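Local coordinates for aminotransferase AspB (Helicobacter pylori 26695, PDB 3EZS), which probably acts as a pyridoxal 5'-phosphate-dependent transaminase of the class I and II aminotransferase family, at residues N141-S146 with N165-T170; N115-I120 with L340-I345; I332-A337 with V350-V355; I199-P204 with I288-L293; P206-A211 with K221-I226. All coordinates share one frame; numbering follows the deposited sequence.

Contact 1: N141-S146 with N165-T170; sequences NDFTPS and NPTGRT. With EDO (1,2-ethanediol), chain D.
The backbones of 141-146 and 165-170 approach as two irregular loops, nearest at Phe143 and Arg169, whose CA atoms stand 6.6 Å apart. Arg169 does most of the bridging. Its CG lies anti to the backbone N (chi1 179°) and the chain bends at chi2, carrying the guanidinium alongside the Asp142-Thr144 backbone. There NE donates to Asp142 O over 2.9 Å, the acceptor lying in the guanidinium plane and the donor nearly on the line of the carbonyl bond. NH2 reaches Thr144 OG1 at 3.0 Å, with the oxygen tilted 19° out of the plane. Two bonds from neighbouring nitrogens restrain rotation of the group, and NH2 also forms a salt bridge with Glu175. The loop receiving it, between strand 131-136 and helix 149-154, is ordered internally: Asn141 OD1 accepts from Thr144 N, an Asx motif, while Thr144 OG1 donates to Asn141 O. In the other loop, between strand 157-160 and helix 173-186, the peptide before Pro166 is cis, and Thr167 OG1 accepts from Arg169 N at 3.1 Å in an ST turn, with a further hydrogen bond to Asn164. Thr167 turns CG2 obliquely to the Phe143 ring, 4.1 Å from CD1; Tyr349 packs on Phe143 and Tyr313 on Thr167. A 1,2-ethanediol, probably from the crystallisation liquor, donates through O1 to Arg169 O at 2.9 Å and lays C2 against Pro145 CG.

Contact 2: N115-I120 with L340-I345; sequences NPFYQI and LGRNRI
The Phe117 ring has Leu340 O over one face, 3.8 Å above its plane, and Arg342 CG in plane at its edge. Phe117 CZ lies over a face of the Arg342 guanidinium, offset toward the rim, with the two planes 48° apart. At the guanidinium edge is Gln119 OE1, which accepts from NH1 at 3.3 Å on a lone pair; the bond from NH2 is weak. Glu122 supplies the charged partner of NH2. A chi1 of -180° sends the Asn115 amide opposite its own N and on to the Arg342 backbone: OD1 accepts from Arg342 N at 3.0 Å, and ND2 donates to Arg342 O at 2.9 Å, nearly straight at 174°. Ile345 N reaches that same oxygen from the opposite face, so two bonds grip it. Phe117 N donates to Leu340 O, and Ile345 CG2 packs on Pro116 CD at 3.7 Å. The arrangement is an asparagine side chain pairing with backbone at the start of a type I' beta turn, Arg342 to Ile345, fastened beside the cis-proline bend that ends strand 110-115.

Contact 3: I332-A337 with V350-V355; sequences IITLPA and VRLALV
Two neighbouring strands of a three-stranded antiparallel sheet, 335-336 and 349-353, make this contact. Leu335 and Arg351 form a hydrogen-bonded pair with CA atoms 5.1 Å apart: Leu335 N donates to Arg351 O at 3.2 Å, and Arg351 N to Leu335 O at 2.6 Å. Pro336 and Val350 follow as a non-hydrogen-bonded pair. On one face of the sheet the side chains of Leu335 and Arg351 run side by side in the same direction. Their chi1 values, 180° and -171°, set each CG opposite its own amide nitrogen and keep the two chains together until Leu335 CD2 sits 3.5 Å above the guanidinium plane, toward its rim. That apolar cover leaves the guanidinium edge for bonding: NH1 donates to Asn165 OD1 and NH2 to Gly29 O. Beside Val350, Thr334 lies alongside Leu352, pointing the same way, its CG2 tightly packed at 3.5 Å from CD2, while Thr334 OG1 meets Val350 CG1 at 3.7 Å. Strand 311-315 borders 349-353 through the backbone pairs Val350 with Leu314 and Leu352 with Val312. Helix 319-330 packs on Thr334 through Ala323 and Leu326, and helix 358-372 places Leu365 against Leu352.

Contact 4: I199-P204 with I288-L293; sequences IYENTP and IYANNL
Tyr289 is the first residue of 288-293 to meet 199-204. Ile199 CD1 and CG2 both bear on the CD2 side of its ring, CD2 lying 3.9 Å from Ile199 CD1 and 4.0 Å from Ile199 CG2. The ring also meets that of Phe310, their planes at about 45°. Ala290 marks the closest backbone approach, with its CA 4.1 Å from that of Glu201. The small methyl is consistent with so close an approach: CB rests 3.8 Å from Glu201 CA, and Ala290 O lies 3.6 Å from Glu201 CG. One turn after Tyr289, Leu293 sets two carbons against the glutamate, its CB 3.6 Å from Glu201 OE1 and its CD1 4.0 Å from Glu201 CB. A chi1 of -177° swings CG of Glu201 away from the main-chain nitrogen, and the extended chain runs across the helix surface to a carboxylate held by salt bridges from OE2 to Lys294 and from OE1 to Arg297. These two positive charges would probably stabilise the ionised form of this buried group. No hydrogen bond joins the two segments; this is loop-on-helix packing, the loop after strand 189-193 lying on the long helix 280-299.

Contact 5: P206-A211 with K221-I226; sequences PSLLEA and KNVLVI
Leu208 and Leu209 both lean on Val223 and Val225, each in its own direction. Leu208 lies obliquely to Val223, with CD2 and CG both 3.7 Å from Val223 CG1, while its CB meets Val225 CG1 at 3.8 Å. Leu209 runs past Val223 in the opposite direction, CD2 to CG1 at 3.9 Å, and sets CG against Val225 CG1 at 3.8 Å. The two leucines diverge at chi1: 177° points Leu208 CG away from its amide nitrogen, whereas -59° puts Leu209 CG opposite the carbonyl carbon. At the helix start, Ser207 OG accepts from Leu209 N at 3.2 Å and Glu210 OE2 accepts from Ser207 N at 2.9 Å, a capping box; OG also bonds Glu194 while touching Val225 CG1. The helix packs on strand 223-228 within the beta-alpha-beta unit that begins with strand 189-193. The cohesion is almost entirely apolar, with no hydrogen bond between the segments, so close carbon packing sets their spacing while polar groups fix the helix end.

In the fold
From the N terminus, contact 2 opens first, at the end of strand 110-115, and closes only at 340-345, bringing that strand's loop beside the small antiparallel sheet. Contacts 1, 4 and 5 nest inside this loop. Contact 1 ties the loops after strands 131-136 and 157-160; contact 4 then opens at 199-204 and closes on helix 280-299, with contact 5 nested within it as helix 208-214 returns to strand 223-228 of the seven-stranded sheet. Contact 3 crosses contact 2, its 332-337 segment preceding 340-345 and its 350-355 segment following. Pro166 of contact 1 packs between contacts 2 and 3, and Leu354 of contact 3 bonds Asn292 of contact 4.

Contact 1: N141-S146 with N165-T170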
# COMPACT_ATOMS: atom_id res chain seq x y z
N ASN A 141 -26.31 -25.24 11.73
CA ASN A 141 -27.09 -24.11 12.22
C ASN A 141 -27.32 -23.06 11.13
O ASN A 141 -27.38 -21.86 11.43
CB ASN A 141 -26.45 -23.49 13.48
CG ASN A 141 -25.17 -22.74 13.18
OD1 ASN A 141 -24.59 -22.86 12.09
ND2 ASN A 141 -24.74 -21.94 14.16
N ASP A 142 -27.46 -23.53 9.89
CA ASP A 142 -27.67 -22.67 8.74
C ASP A 142 -26.56 -21.63 8.63
O ASP A 142 -26.82 -20.42 8.53
CB ASP A 142 -29.07 -22.05 8.76
CG ASP A 142 -30.17 -23.10 8.65
OD1 ASP A 142 -29.89 -24.19 8.12
OD2 ASP A 142 -31.30 -22.84 9.09
N PHE A 143 -25.32 -22.13 8.64
CA PHE A 143 -24.09 -21.34 8.50
C PHE A 143 -24.08 -20.04 9.30
O PHE A 143 -23.79 -18.96 8.78
CB PHE A 143 -23.81 -21.09 7.00
CG PHE A 143 -23.82 -22.36 6.17
CD1 PHE A 143 -22.68 -23.11 5.99
CD2 PHE A 143 -25.01 -22.83 5.62
CE1 PHE A 143 -22.70 -24.29 5.26
CE2 PHE A 143 -25.04 -24.01 4.89
CZ PHE A 143 -23.88 -24.74 4.71
N THR A 144 -24.38 -20.16 10.60
CA THR A 144 -24.44 -19.02 11.49
C THR A 144 -23.23 -18.99 12.46
O THR A 144 -22.99 -19.94 13.20
CB THR A 144 -25.72 -19.05 12.30
OG1 THR A 144 -26.82 -19.23 11.41
CG2 THR A 144 -25.88 -17.76 13.13
N PRO A 145 -22.49 -17.88 12.46
CA PRO A 145 -21.37 -17.80 13.38
C PRO A 145 -21.83 -17.39 14.77
O PRO A 145 -22.76 -16.59 14.91
CB PRO A 145 -20.52 -16.68 12.78
CG PRO A 145 -21.49 -15.76 12.18
CD PRO A 145 -22.64 -16.63 11.68
N SER A 146 -21.18 -17.94 15.80
CA SER A 146 -21.43 -17.50 17.18
C SER A 146 -20.22 -17.68 18.08
O SER A 146 -19.26 -18.34 17.73
CB SER A 146 -22.65 -18.19 17.78
OG SER A 146 -22.42 -19.57 17.95
N ASN A 165 -17.86 -14.87 1.71
CA ASN A 165 -17.02 -15.67 0.84
C ASN A 165 -16.49 -16.73 1.82
O ASN A 165 -15.82 -16.38 2.78
CB ASN A 165 -15.86 -14.86 0.26
CG ASN A 165 -14.84 -15.72 -0.49
OD1 ASN A 165 -15.03 -16.92 -0.70
ND2 ASN A 165 -13.74 -15.10 -0.87
N PRO A 166 -16.72 -18.03 1.55
CA PRO A 166 -17.31 -18.72 0.40
C PRO A 166 -18.77 -19.23 0.44
O PRO A 166 -19.22 -19.82 -0.56
CB PRO A 166 -16.42 -19.96 0.34
CG PRO A 166 -16.29 -20.31 1.77
CD PRO A 166 -16.27 -19.01 2.55
N THR A 167 -19.49 -19.05 1.54
CA THR A 167 -20.82 -19.65 1.68
C THR A 167 -21.98 -18.85 1.14
O THR A 167 -23.07 -19.40 0.93
CB THR A 167 -21.14 -19.92 3.17
OG1 THR A 167 -21.29 -18.68 3.85
CG2 THR A 167 -20.07 -20.80 3.86
N GLY A 168 -21.79 -17.54 0.95
CA GLY A 168 -22.87 -16.66 0.54
C GLY A 168 -23.78 -16.24 1.70
O GLY A 168 -24.64 -15.37 1.51
N ARG A 169 -23.60 -16.83 2.88
CA ARG A 169 -24.43 -16.51 4.04
C ARG A 169 -24.40 -15.03 4.34
O ARG A 169 -23.32 -14.44 4.46
CB ARG A 169 -23.96 -17.28 5.27
CG ARG A 169 -24.76 -16.99 6.56
CD ARG A 169 -26.21 -17.48 6.49
NE ARG A 169 -26.78 -17.62 7.84
CZ ARG A 169 -27.38 -16.66 8.55
NH1 ARG A 169 -27.51 -15.43 8.09
NH2 ARG A 169 -27.84 -16.94 9.76
N THR A 170 -25.60 -14.46 4.48
CA THR A 170 -25.78 -13.03 4.72
C THR A 170 -26.60 -12.84 6.00
O THR A 170 -27.67 -13.39 6.16
CB THR A 170 -26.45 -12.35 3.48
OG1 THR A 170 -25.54 -12.42 2.38
CG2 THR A 170 -26.79 -10.87 3.72
C1 EDO D . -21.95 -14.96 7.68
O1 EDO D . -22.43 -13.74 7.09
C2 EDO D . -20.89 -14.61 8.71
O2 EDO D . -19.96 -13.68 8.19

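Contact 2: N115-I120 with L340-I345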
# COMPACT_ATOMS: atom_id res chain seq x y z
N ASN A 115 -15.07 -19.46 9.88
CA ASN A 115 -14.34 -20.58 9.28
C ASN A 115 -15.37 -21.35 8.43
O ASN A 115 -16.32 -21.90 8.97
CB ASN A 115 -13.69 -21.42 10.39
CG ASN A 115 -12.89 -22.61 9.87
OD1 ASN A 115 -12.48 -22.65 8.70
ND2 ASN A 115 -12.65 -23.58 10.76
N PRO A 116 -15.18 -21.43 7.11
CA PRO A 116 -14.08 -20.95 6.26
C PRO A 116 -14.01 -19.44 6.09
O PRO A 116 -14.96 -18.72 6.47
CB PRO A 116 -14.29 -21.69 4.93
CG PRO A 116 -15.72 -22.10 4.92
CD PRO A 116 -16.25 -22.06 6.33
N PHE A 117 -12.88 -18.96 5.55
CA PHE A 117 -12.61 -17.55 5.43
C PHE A 117 -11.62 -17.15 4.32
O PHE A 117 -10.83 -17.96 3.88
CB PHE A 117 -12.03 -17.04 6.75
CG PHE A 117 -10.79 -17.82 7.20
CD1 PHE A 117 -10.92 -18.97 7.97
CD2 PHE A 117 -9.51 -17.40 6.85
CE1 PHE A 117 -9.80 -19.69 8.37
CE2 PHE A 117 -8.39 -18.11 7.26
CZ PHE A 117 -8.53 -19.25 8.02
N TYR A 118 -11.72 -15.89 3.91
CA TYR A 118 -10.78 -15.22 3.02
C TYR A 118 -9.53 -15.16 3.86
O TYR A 118 -9.53 -14.56 4.94
CB TYR A 118 -11.33 -13.84 2.70
CG TYR A 118 -10.47 -12.88 1.88
CD1 TYR A 118 -9.74 -13.30 0.78
CD2 TYR A 118 -10.47 -11.51 2.18
CE1 TYR A 118 -8.98 -12.39 0.02
CE2 TYR A 118 -9.73 -10.60 1.43
CZ TYR A 118 -8.98 -11.04 0.36
OH TYR A 118 -8.26 -10.12 -0.36
N GLN A 119 -8.46 -15.77 3.36
CA GLN A 119 -7.23 -15.99 4.12
C GLN A 119 -6.52 -14.77 4.69
O GLN A 119 -5.69 -14.91 5.59
CB GLN A 119 -6.23 -16.80 3.28
CG GLN A 119 -6.75 -18.18 2.68
CD GLN A 119 -7.23 -19.23 3.70
OE1 GLN A 119 -6.51 -20.18 4.02
NE2 GLN A 119 -8.45 -19.06 4.20
N ILE A 120 -6.81 -13.57 4.18
CA ILE A 120 -6.17 -12.37 4.71
C ILE A 120 -6.52 -12.16 6.20
O ILE A 120 -5.71 -11.62 6.94
CB ILE A 120 -6.46 -11.12 3.81
CG1 ILE A 120 -5.45 -10.00 4.10
CG2 ILE A 120 -7.88 -10.63 3.97
CD1 ILE A 120 -4.04 -10.39 3.73
N LEU A 340 -9.98 -23.25 2.09
CA LEU A 340 -10.37 -21.96 2.62
C LEU A 340 -10.61 -21.99 4.13
O LEU A 340 -10.94 -20.96 4.71
CB LEU A 340 -11.64 -21.45 1.92
CG LEU A 340 -11.51 -21.03 0.47
CD1 LEU A 340 -12.86 -20.60 -0.07
CD2 LEU A 340 -10.50 -19.90 0.34
N GLY A 341 -10.43 -23.14 4.77
CA GLY A 341 -10.71 -23.28 6.18
C GLY A 341 -9.65 -23.97 6.98
O GLY A 341 -8.60 -24.31 6.47
N ARG A 342 -9.96 -24.15 8.26
CA ARG A 342 -9.11 -24.85 9.23
C ARG A 342 -9.97 -25.91 9.92
O ARG A 342 -11.21 -25.88 9.83
CB ARG A 342 -8.56 -23.86 10.26
CG ARG A 342 -7.64 -22.76 9.70
CD ARG A 342 -6.33 -23.34 9.20
NE ARG A 342 -5.46 -22.37 8.53
CZ ARG A 342 -5.61 -21.94 7.27
NH1 ARG A 342 -6.61 -22.34 6.50
NH2 ARG A 342 -4.75 -21.07 6.76
N ASN A 343 -9.30 -26.83 10.61
CA ASN A 343 -9.92 -27.92 11.37
C ASN A 343 -10.86 -28.75 10.53
O ASN A 343 -11.88 -29.18 11.04
CB ASN A 343 -10.64 -27.40 12.62
CG ASN A 343 -9.78 -26.48 13.45
OD1 ASN A 343 -10.13 -25.31 13.68
ND2 ASN A 343 -8.63 -26.96 13.85
N ARG A 344 -10.49 -28.96 9.27
CA ARG A 344 -11.25 -29.77 8.30
C ARG A 344 -12.63 -29.20 7.88
O ARG A 344 -13.41 -29.88 7.22
CB ARG A 344 -11.35 -31.24 8.74
CG ARG A 344 -10.00 -31.99 8.82
N ILE A 345 -12.93 -27.95 8.23
CA ILE A 345 -14.18 -27.34 7.80
C ILE A 345 -14.04 -27.13 6.28
O ILE A 345 -12.98 -26.72 5.80
CB ILE A 345 -14.43 -25.98 8.51
CG1 ILE A 345 -14.53 -26.19 10.03
CG2 ILE A 345 -15.66 -25.30 7.98
CD1 ILE A 345 -15.61 -27.21 10.49
O HOH W 1 -13.11 -24.48 13.48

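Contact 3: I332-A337 with V350-V355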
# COMPACT_ATOMS: atom_id res chain seq x y z
N ILE A 332 -13.19 -28.93 -15.96
CA ILE A 332 -13.80 -27.87 -15.17
C ILE A 332 -13.08 -27.76 -13.85
O ILE A 332 -12.98 -28.74 -13.11
CB ILE A 332 -15.31 -28.12 -14.95
CG1 ILE A 332 -16.07 -28.09 -16.28
CG2 ILE A 332 -15.88 -27.09 -13.97
CD1 ILE A 332 -17.47 -28.67 -16.22
N ILE A 333 -12.60 -26.56 -13.53
CA ILE A 333 -11.86 -26.31 -12.29
C ILE A 333 -12.79 -25.77 -11.21
O ILE A 333 -13.52 -24.80 -11.44
CB ILE A 333 -10.73 -25.25 -12.51
CG1 ILE A 333 -9.69 -25.76 -13.51
CG2 ILE A 333 -10.08 -24.85 -11.17
CD1 ILE A 333 -8.73 -24.67 -14.07
N THR A 334 -12.79 -26.44 -10.06
CA THR A 334 -13.55 -26.02 -8.88
C THR A 334 -12.59 -25.96 -7.70
O THR A 334 -11.51 -26.55 -7.74
CB THR A 334 -14.73 -26.99 -8.60
OG1 THR A 334 -14.24 -28.27 -8.18
CG2 THR A 334 -15.62 -27.16 -9.87
N LEU A 335 -12.96 -25.24 -6.65
CA LEU A 335 -12.12 -25.04 -5.47
C LEU A 335 -12.64 -25.84 -4.26
O LEU A 335 -13.73 -25.54 -3.74
CB LEU A 335 -12.07 -23.55 -5.09
CG LEU A 335 -11.24 -23.12 -3.87
CD1 LEU A 335 -9.73 -23.44 -4.06
CD2 LEU A 335 -11.44 -21.63 -3.54
N PRO A 336 -11.89 -26.86 -3.81
CA PRO A 336 -12.27 -27.54 -2.58
C PRO A 336 -12.28 -26.53 -1.43
O PRO A 336 -11.29 -25.80 -1.24
CB PRO A 336 -11.15 -28.56 -2.39
CG PRO A 336 -10.57 -28.77 -3.69
CD PRO A 336 -10.68 -27.46 -4.40
N ALA A 337 -13.39 -26.50 -0.67
CA ALA A 337 -13.54 -25.54 0.43
C ALA A 337 -12.58 -25.80 1.60
O ALA A 337 -12.38 -24.92 2.44
CB ALA A 337 -14.99 -25.47 0.92
N VAL A 350 -17.21 -27.92 -2.52
CA VAL A 350 -16.36 -27.22 -3.48
C VAL A 350 -17.05 -25.88 -3.64
O VAL A 350 -18.29 -25.79 -3.56
CB VAL A 350 -16.17 -27.89 -4.89
CG1 VAL A 350 -15.38 -29.19 -4.77
CG2 VAL A 350 -17.50 -28.09 -5.64
N ARG A 351 -16.24 -24.84 -3.82
CA ARG A 351 -16.75 -23.52 -4.05
C ARG A 351 -16.69 -23.30 -5.56
O ARG A 351 -15.69 -23.65 -6.20
CB ARG A 351 -15.92 -22.44 -3.36
CG ARG A 351 -16.60 -21.07 -3.43
CD ARG A 351 -15.67 -19.93 -3.08
NE ARG A 351 -14.69 -19.68 -4.14
CZ ARG A 351 -13.71 -18.79 -4.03
NH1 ARG A 351 -13.63 -18.01 -2.95
NH2 ARG A 351 -12.85 -18.63 -5.01
N LEU A 352 -17.75 -22.69 -6.09
CA LEU A 352 -17.87 -22.33 -7.49
C LEU A 352 -18.01 -20.79 -7.55
O LEU A 352 -18.80 -20.22 -6.80
CB LEU A 352 -19.11 -22.97 -8.13
CG LEU A 352 -19.39 -24.48 -8.08
CD1 LEU A 352 -20.64 -24.78 -8.89
CD2 LEU A 352 -18.24 -25.30 -8.59
N ALA A 353 -17.24 -20.14 -8.45
CA ALA A 353 -17.24 -18.70 -8.60
C ALA A 353 -17.93 -18.38 -9.93
O ALA A 353 -17.34 -18.58 -10.99
CB ALA A 353 -15.79 -18.14 -8.56
N LEU A 354 -19.17 -17.89 -9.87
CA LEU A 354 -19.96 -17.65 -11.08
C LEU A 354 -19.63 -16.27 -11.67
O LEU A 354 -20.46 -15.36 -11.69
CB LEU A 354 -21.45 -17.82 -10.79
CG LEU A 354 -21.85 -19.14 -10.10
CD1 LEU A 354 -23.35 -19.23 -10.09
CD2 LEU A 354 -21.24 -20.40 -10.75
N VAL A 355 -18.42 -16.18 -12.20
CA VAL A 355 -17.85 -14.92 -12.68
C VAL A 355 -17.88 -14.76 -14.20
O VAL A 355 -17.17 -13.91 -14.75
CB VAL A 355 -16.42 -14.72 -12.09
CG1 VAL A 355 -16.50 -14.65 -10.56
CG2 VAL A 355 -15.48 -15.83 -12.52

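Contact 4: I199-P204 with I288-L293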
# COMPACT_ATOMS: atom_id res chain seq x y z
N ILE A 199 -23.31 -7.37 -4.68
CA ILE A 199 -23.46 -8.60 -5.44
C ILE A 199 -24.62 -9.32 -4.79
O ILE A 199 -24.46 -9.98 -3.78
CB ILE A 199 -22.16 -9.48 -5.43
CG1 ILE A 199 -20.92 -8.63 -5.77
CG2 ILE A 199 -22.31 -10.66 -6.40
CD1 ILE A 199 -21.07 -7.78 -7.05
N TYR A 200 -25.81 -9.15 -5.34
CA TYR A 200 -27.00 -9.75 -4.78
C TYR A 200 -28.04 -9.93 -5.87
O TYR A 200 -28.01 -9.27 -6.91
CB TYR A 200 -27.54 -8.91 -3.60
CG TYR A 200 -27.97 -7.52 -3.98
CD1 TYR A 200 -29.26 -7.24 -4.38
CD2 TYR A 200 -27.06 -6.47 -3.93
CE1 TYR A 200 -29.65 -5.94 -4.73
CE2 TYR A 200 -27.43 -5.17 -4.28
CZ TYR A 200 -28.71 -4.92 -4.67
OH TYR A 200 -29.04 -3.64 -5.00
N GLU A 201 -28.98 -10.84 -5.62
CA GLU A 201 -29.94 -11.27 -6.61
C GLU A 201 -31.27 -10.56 -6.56
O GLU A 201 -31.80 -10.17 -7.59
CB GLU A 201 -30.15 -12.77 -6.43
CG GLU A 201 -31.06 -13.44 -7.43
CD GLU A 201 -31.40 -14.85 -7.02
OE1 GLU A 201 -30.58 -15.49 -6.33
OE2 GLU A 201 -32.49 -15.32 -7.39
N ASN A 202 -31.84 -10.44 -5.36
CA ASN A 202 -33.16 -9.83 -5.19
C ASN A 202 -33.06 -8.60 -4.28
O ASN A 202 -32.81 -7.49 -4.73
CB ASN A 202 -34.16 -10.87 -4.60
CG ASN A 202 -34.27 -12.14 -5.42
OD1 ASN A 202 -34.25 -12.12 -6.65
ND2 ASN A 202 -34.41 -13.28 -4.73
N THR A 203 -33.20 -8.83 -2.98
CA THR A 203 -33.20 -7.78 -2.00
C THR A 203 -31.76 -7.44 -1.59
O THR A 203 -30.93 -8.34 -1.39
CB THR A 203 -34.14 -8.15 -0.81
OG1 THR A 203 -34.00 -7.19 0.25
CG2 THR A 203 -33.85 -9.56 -0.28
N PRO A 204 -31.43 -6.14 -1.52
CA PRO A 204 -30.05 -5.82 -1.17
C PRO A 204 -29.72 -6.19 0.27
O PRO A 204 -30.55 -6.04 1.13
CB PRO A 204 -29.96 -4.30 -1.37
CG PRO A 204 -31.23 -3.90 -2.06
CD PRO A 204 -32.24 -4.93 -1.74
N ILE A 288 -26.13 -9.71 -14.04
CA ILE A 288 -25.49 -10.91 -14.55
C ILE A 288 -25.27 -11.89 -13.40
O ILE A 288 -25.59 -13.07 -13.51
CB ILE A 288 -24.14 -10.63 -15.25
CG1 ILE A 288 -24.31 -9.80 -16.52
CG2 ILE A 288 -23.45 -11.94 -15.66
CD1 ILE A 288 -22.96 -9.32 -17.09
N TYR A 289 -24.74 -11.40 -12.29
CA TYR A 289 -24.53 -12.26 -11.13
C TYR A 289 -25.87 -12.73 -10.54
O TYR A 289 -25.94 -13.84 -10.02
CB TYR A 289 -23.70 -11.58 -10.04
CG TYR A 289 -22.32 -11.14 -10.48
CD1 TYR A 289 -21.43 -12.04 -11.05
CD2 TYR A 289 -21.90 -9.83 -10.30
CE1 TYR A 289 -20.15 -11.64 -11.45
CE2 TYR A 289 -20.63 -9.41 -10.69
CZ TYR A 289 -19.76 -10.32 -11.26
OH TYR A 289 -18.52 -9.90 -11.63
N ALA A 290 -26.91 -11.90 -10.63
CA ALA A 290 -28.25 -12.26 -10.17
C ALA A 290 -28.74 -13.45 -10.95
O ALA A 290 -29.19 -14.43 -10.37
CB ALA A 290 -29.22 -11.10 -10.35
N ASN A 291 -28.62 -13.36 -12.28
CA ASN A 291 -29.02 -14.45 -13.18
C ASN A 291 -28.16 -15.70 -13.08
O ASN A 291 -28.66 -16.81 -13.34
CB ASN A 291 -29.08 -13.97 -14.63
CG ASN A 291 -30.23 -12.99 -14.87
OD1 ASN A 291 -31.27 -13.08 -14.23
ND2 ASN A 291 -30.05 -12.09 -15.84
N ASN A 292 -26.89 -15.55 -12.70
CA ASN A 292 -26.01 -16.71 -12.48
C ASN A 292 -26.51 -17.53 -11.29
O ASN A 292 -26.65 -18.75 -11.40
CB ASN A 292 -24.54 -16.30 -12.28
CG ASN A 292 -23.92 -15.70 -13.52
OD1 ASN A 292 -24.52 -15.75 -14.60
ND2 ASN A 292 -22.71 -15.15 -13.39
N LEU A 293 -26.81 -16.86 -10.18
CA LEU A 293 -27.34 -17.54 -8.98
C LEU A 293 -28.68 -18.22 -9.25
O LEU A 293 -28.91 -19.33 -8.77
CB LEU A 293 -27.52 -16.56 -7.81
CG LEU A 293 -26.33 -15.87 -7.15
CD1 LEU A 293 -26.80 -14.91 -6.04
CD2 LEU A 293 -25.34 -16.90 -6.60

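Contact 5: P206-A211 with K221-I226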
# COMPACT_ATOMS: atom_id res chain seq x y z
N PRO A 206 -28.20 -5.89 4.09
CA PRO A 206 -28.01 -4.71 4.92
C PRO A 206 -26.56 -4.49 5.36
O PRO A 206 -25.79 -5.45 5.52
CB PRO A 206 -28.87 -5.01 6.13
CG PRO A 206 -28.91 -6.51 6.23
CD PRO A 206 -28.70 -7.05 4.85
N SER A 207 -26.18 -3.22 5.52
CA SER A 207 -24.87 -2.89 6.09
C SER A 207 -24.96 -2.98 7.61
O SER A 207 -26.01 -2.74 8.19
CB SER A 207 -24.44 -1.48 5.73
OG SER A 207 -23.24 -1.13 6.41
N LEU A 208 -23.85 -3.31 8.24
CA LEU A 208 -23.75 -3.33 9.70
C LEU A 208 -23.98 -1.93 10.30
O LEU A 208 -24.37 -1.80 11.48
CB LEU A 208 -22.36 -3.91 10.10
CG LEU A 208 -21.93 -4.00 11.57
CD1 LEU A 208 -22.93 -4.82 12.42
CD2 LEU A 208 -20.51 -4.57 11.69
N LEU A 209 -23.72 -0.86 9.53
CA LEU A 209 -23.97 0.51 10.03
C LEU A 209 -25.48 0.80 10.11
O LEU A 209 -25.92 1.67 10.90
CB LEU A 209 -23.22 1.59 9.24
CG LEU A 209 -21.68 1.51 9.19
CD1 LEU A 209 -21.09 2.85 8.70
CD2 LEU A 209 -21.08 1.15 10.54
N GLU A 210 -26.28 0.09 9.32
CA GLU A 210 -27.74 0.23 9.42
C GLU A 210 -28.23 -0.35 10.76
O GLU A 210 -29.17 0.15 11.37
CB GLU A 210 -28.46 -0.50 8.29
CG GLU A 210 -28.16 0.00 6.90
CD GLU A 210 -28.97 -0.77 5.83
OE1 GLU A 210 -30.20 -0.73 5.92
OE2 GLU A 210 -28.38 -1.39 4.92
N ALA A 211 -27.59 -1.44 11.19
CA ALA A 211 -27.91 -2.07 12.47
C ALA A 211 -27.59 -1.10 13.60
O ALA A 211 -28.31 -1.01 14.60
CB ALA A 211 -27.11 -3.39 12.62
N LYS A 221 -19.92 3.69 17.39
CA LYS A 221 -18.91 3.32 18.39
C LYS A 221 -18.57 1.83 18.29
O LYS A 221 -19.49 0.99 18.24
CB LYS A 221 -19.43 3.61 19.80
CG LYS A 221 -18.47 3.21 20.93
CD LYS A 221 -18.98 3.69 22.29
CE LYS A 221 -18.00 3.37 23.44
NZ LYS A 221 -17.93 1.92 23.79
N ASN A 222 -17.27 1.53 18.27
CA ASN A 222 -16.71 0.18 18.17
C ASN A 222 -16.99 -0.56 16.84
O ASN A 222 -16.61 -1.73 16.70
CB ASN A 222 -17.19 -0.70 19.33
CG ASN A 222 -16.54 -0.36 20.65
OD1 ASN A 222 -15.99 0.72 20.83
ND2 ASN A 222 -16.57 -1.30 21.58
N VAL A 223 -17.60 0.12 15.87
CA VAL A 223 -18.05 -0.56 14.64
C VAL A 223 -17.55 0.10 13.36
O VAL A 223 -17.55 1.34 13.22
CB VAL A 223 -19.60 -0.66 14.63
CG1 VAL A 223 -20.12 -1.33 13.35
CG2 VAL A 223 -20.10 -1.41 15.89
N LEU A 224 -17.14 -0.76 12.42
CA LEU A 224 -16.58 -0.36 11.13
C LEU A 224 -16.97 -1.35 10.03
O LEU A 224 -17.19 -2.52 10.28
CB LEU A 224 -15.04 -0.30 11.23
CG LEU A 224 -14.44 0.69 12.24
CD1 LEU A 224 -13.23 0.13 12.88
CD2 LEU A 224 -14.19 2.07 11.65
N VAL A 225 -17.09 -0.84 8.81
CA VAL A 225 -17.43 -1.64 7.64
C VAL A 225 -16.38 -1.31 6.59
O VAL A 225 -15.91 -0.18 6.51
CB VAL A 225 -18.87 -1.34 7.11
CG1 VAL A 225 -19.97 -1.73 8.13
CG2 VAL A 225 -19.02 0.13 6.71
N ILE A 226 -16.01 -2.30 5.80
CA ILE A 226 -14.97 -2.17 4.79
C ILE A 226 -15.58 -2.46 3.41
O ILE A 226 -16.22 -3.48 3.22
CB ILE A 226 -13.79 -3.13 5.11
CG1 ILE A 226 -13.09 -2.66 6.39
CG2 ILE A 226 -12.78 -3.21 3.93
CD1 ILE A 226 -11.90 -3.53 6.84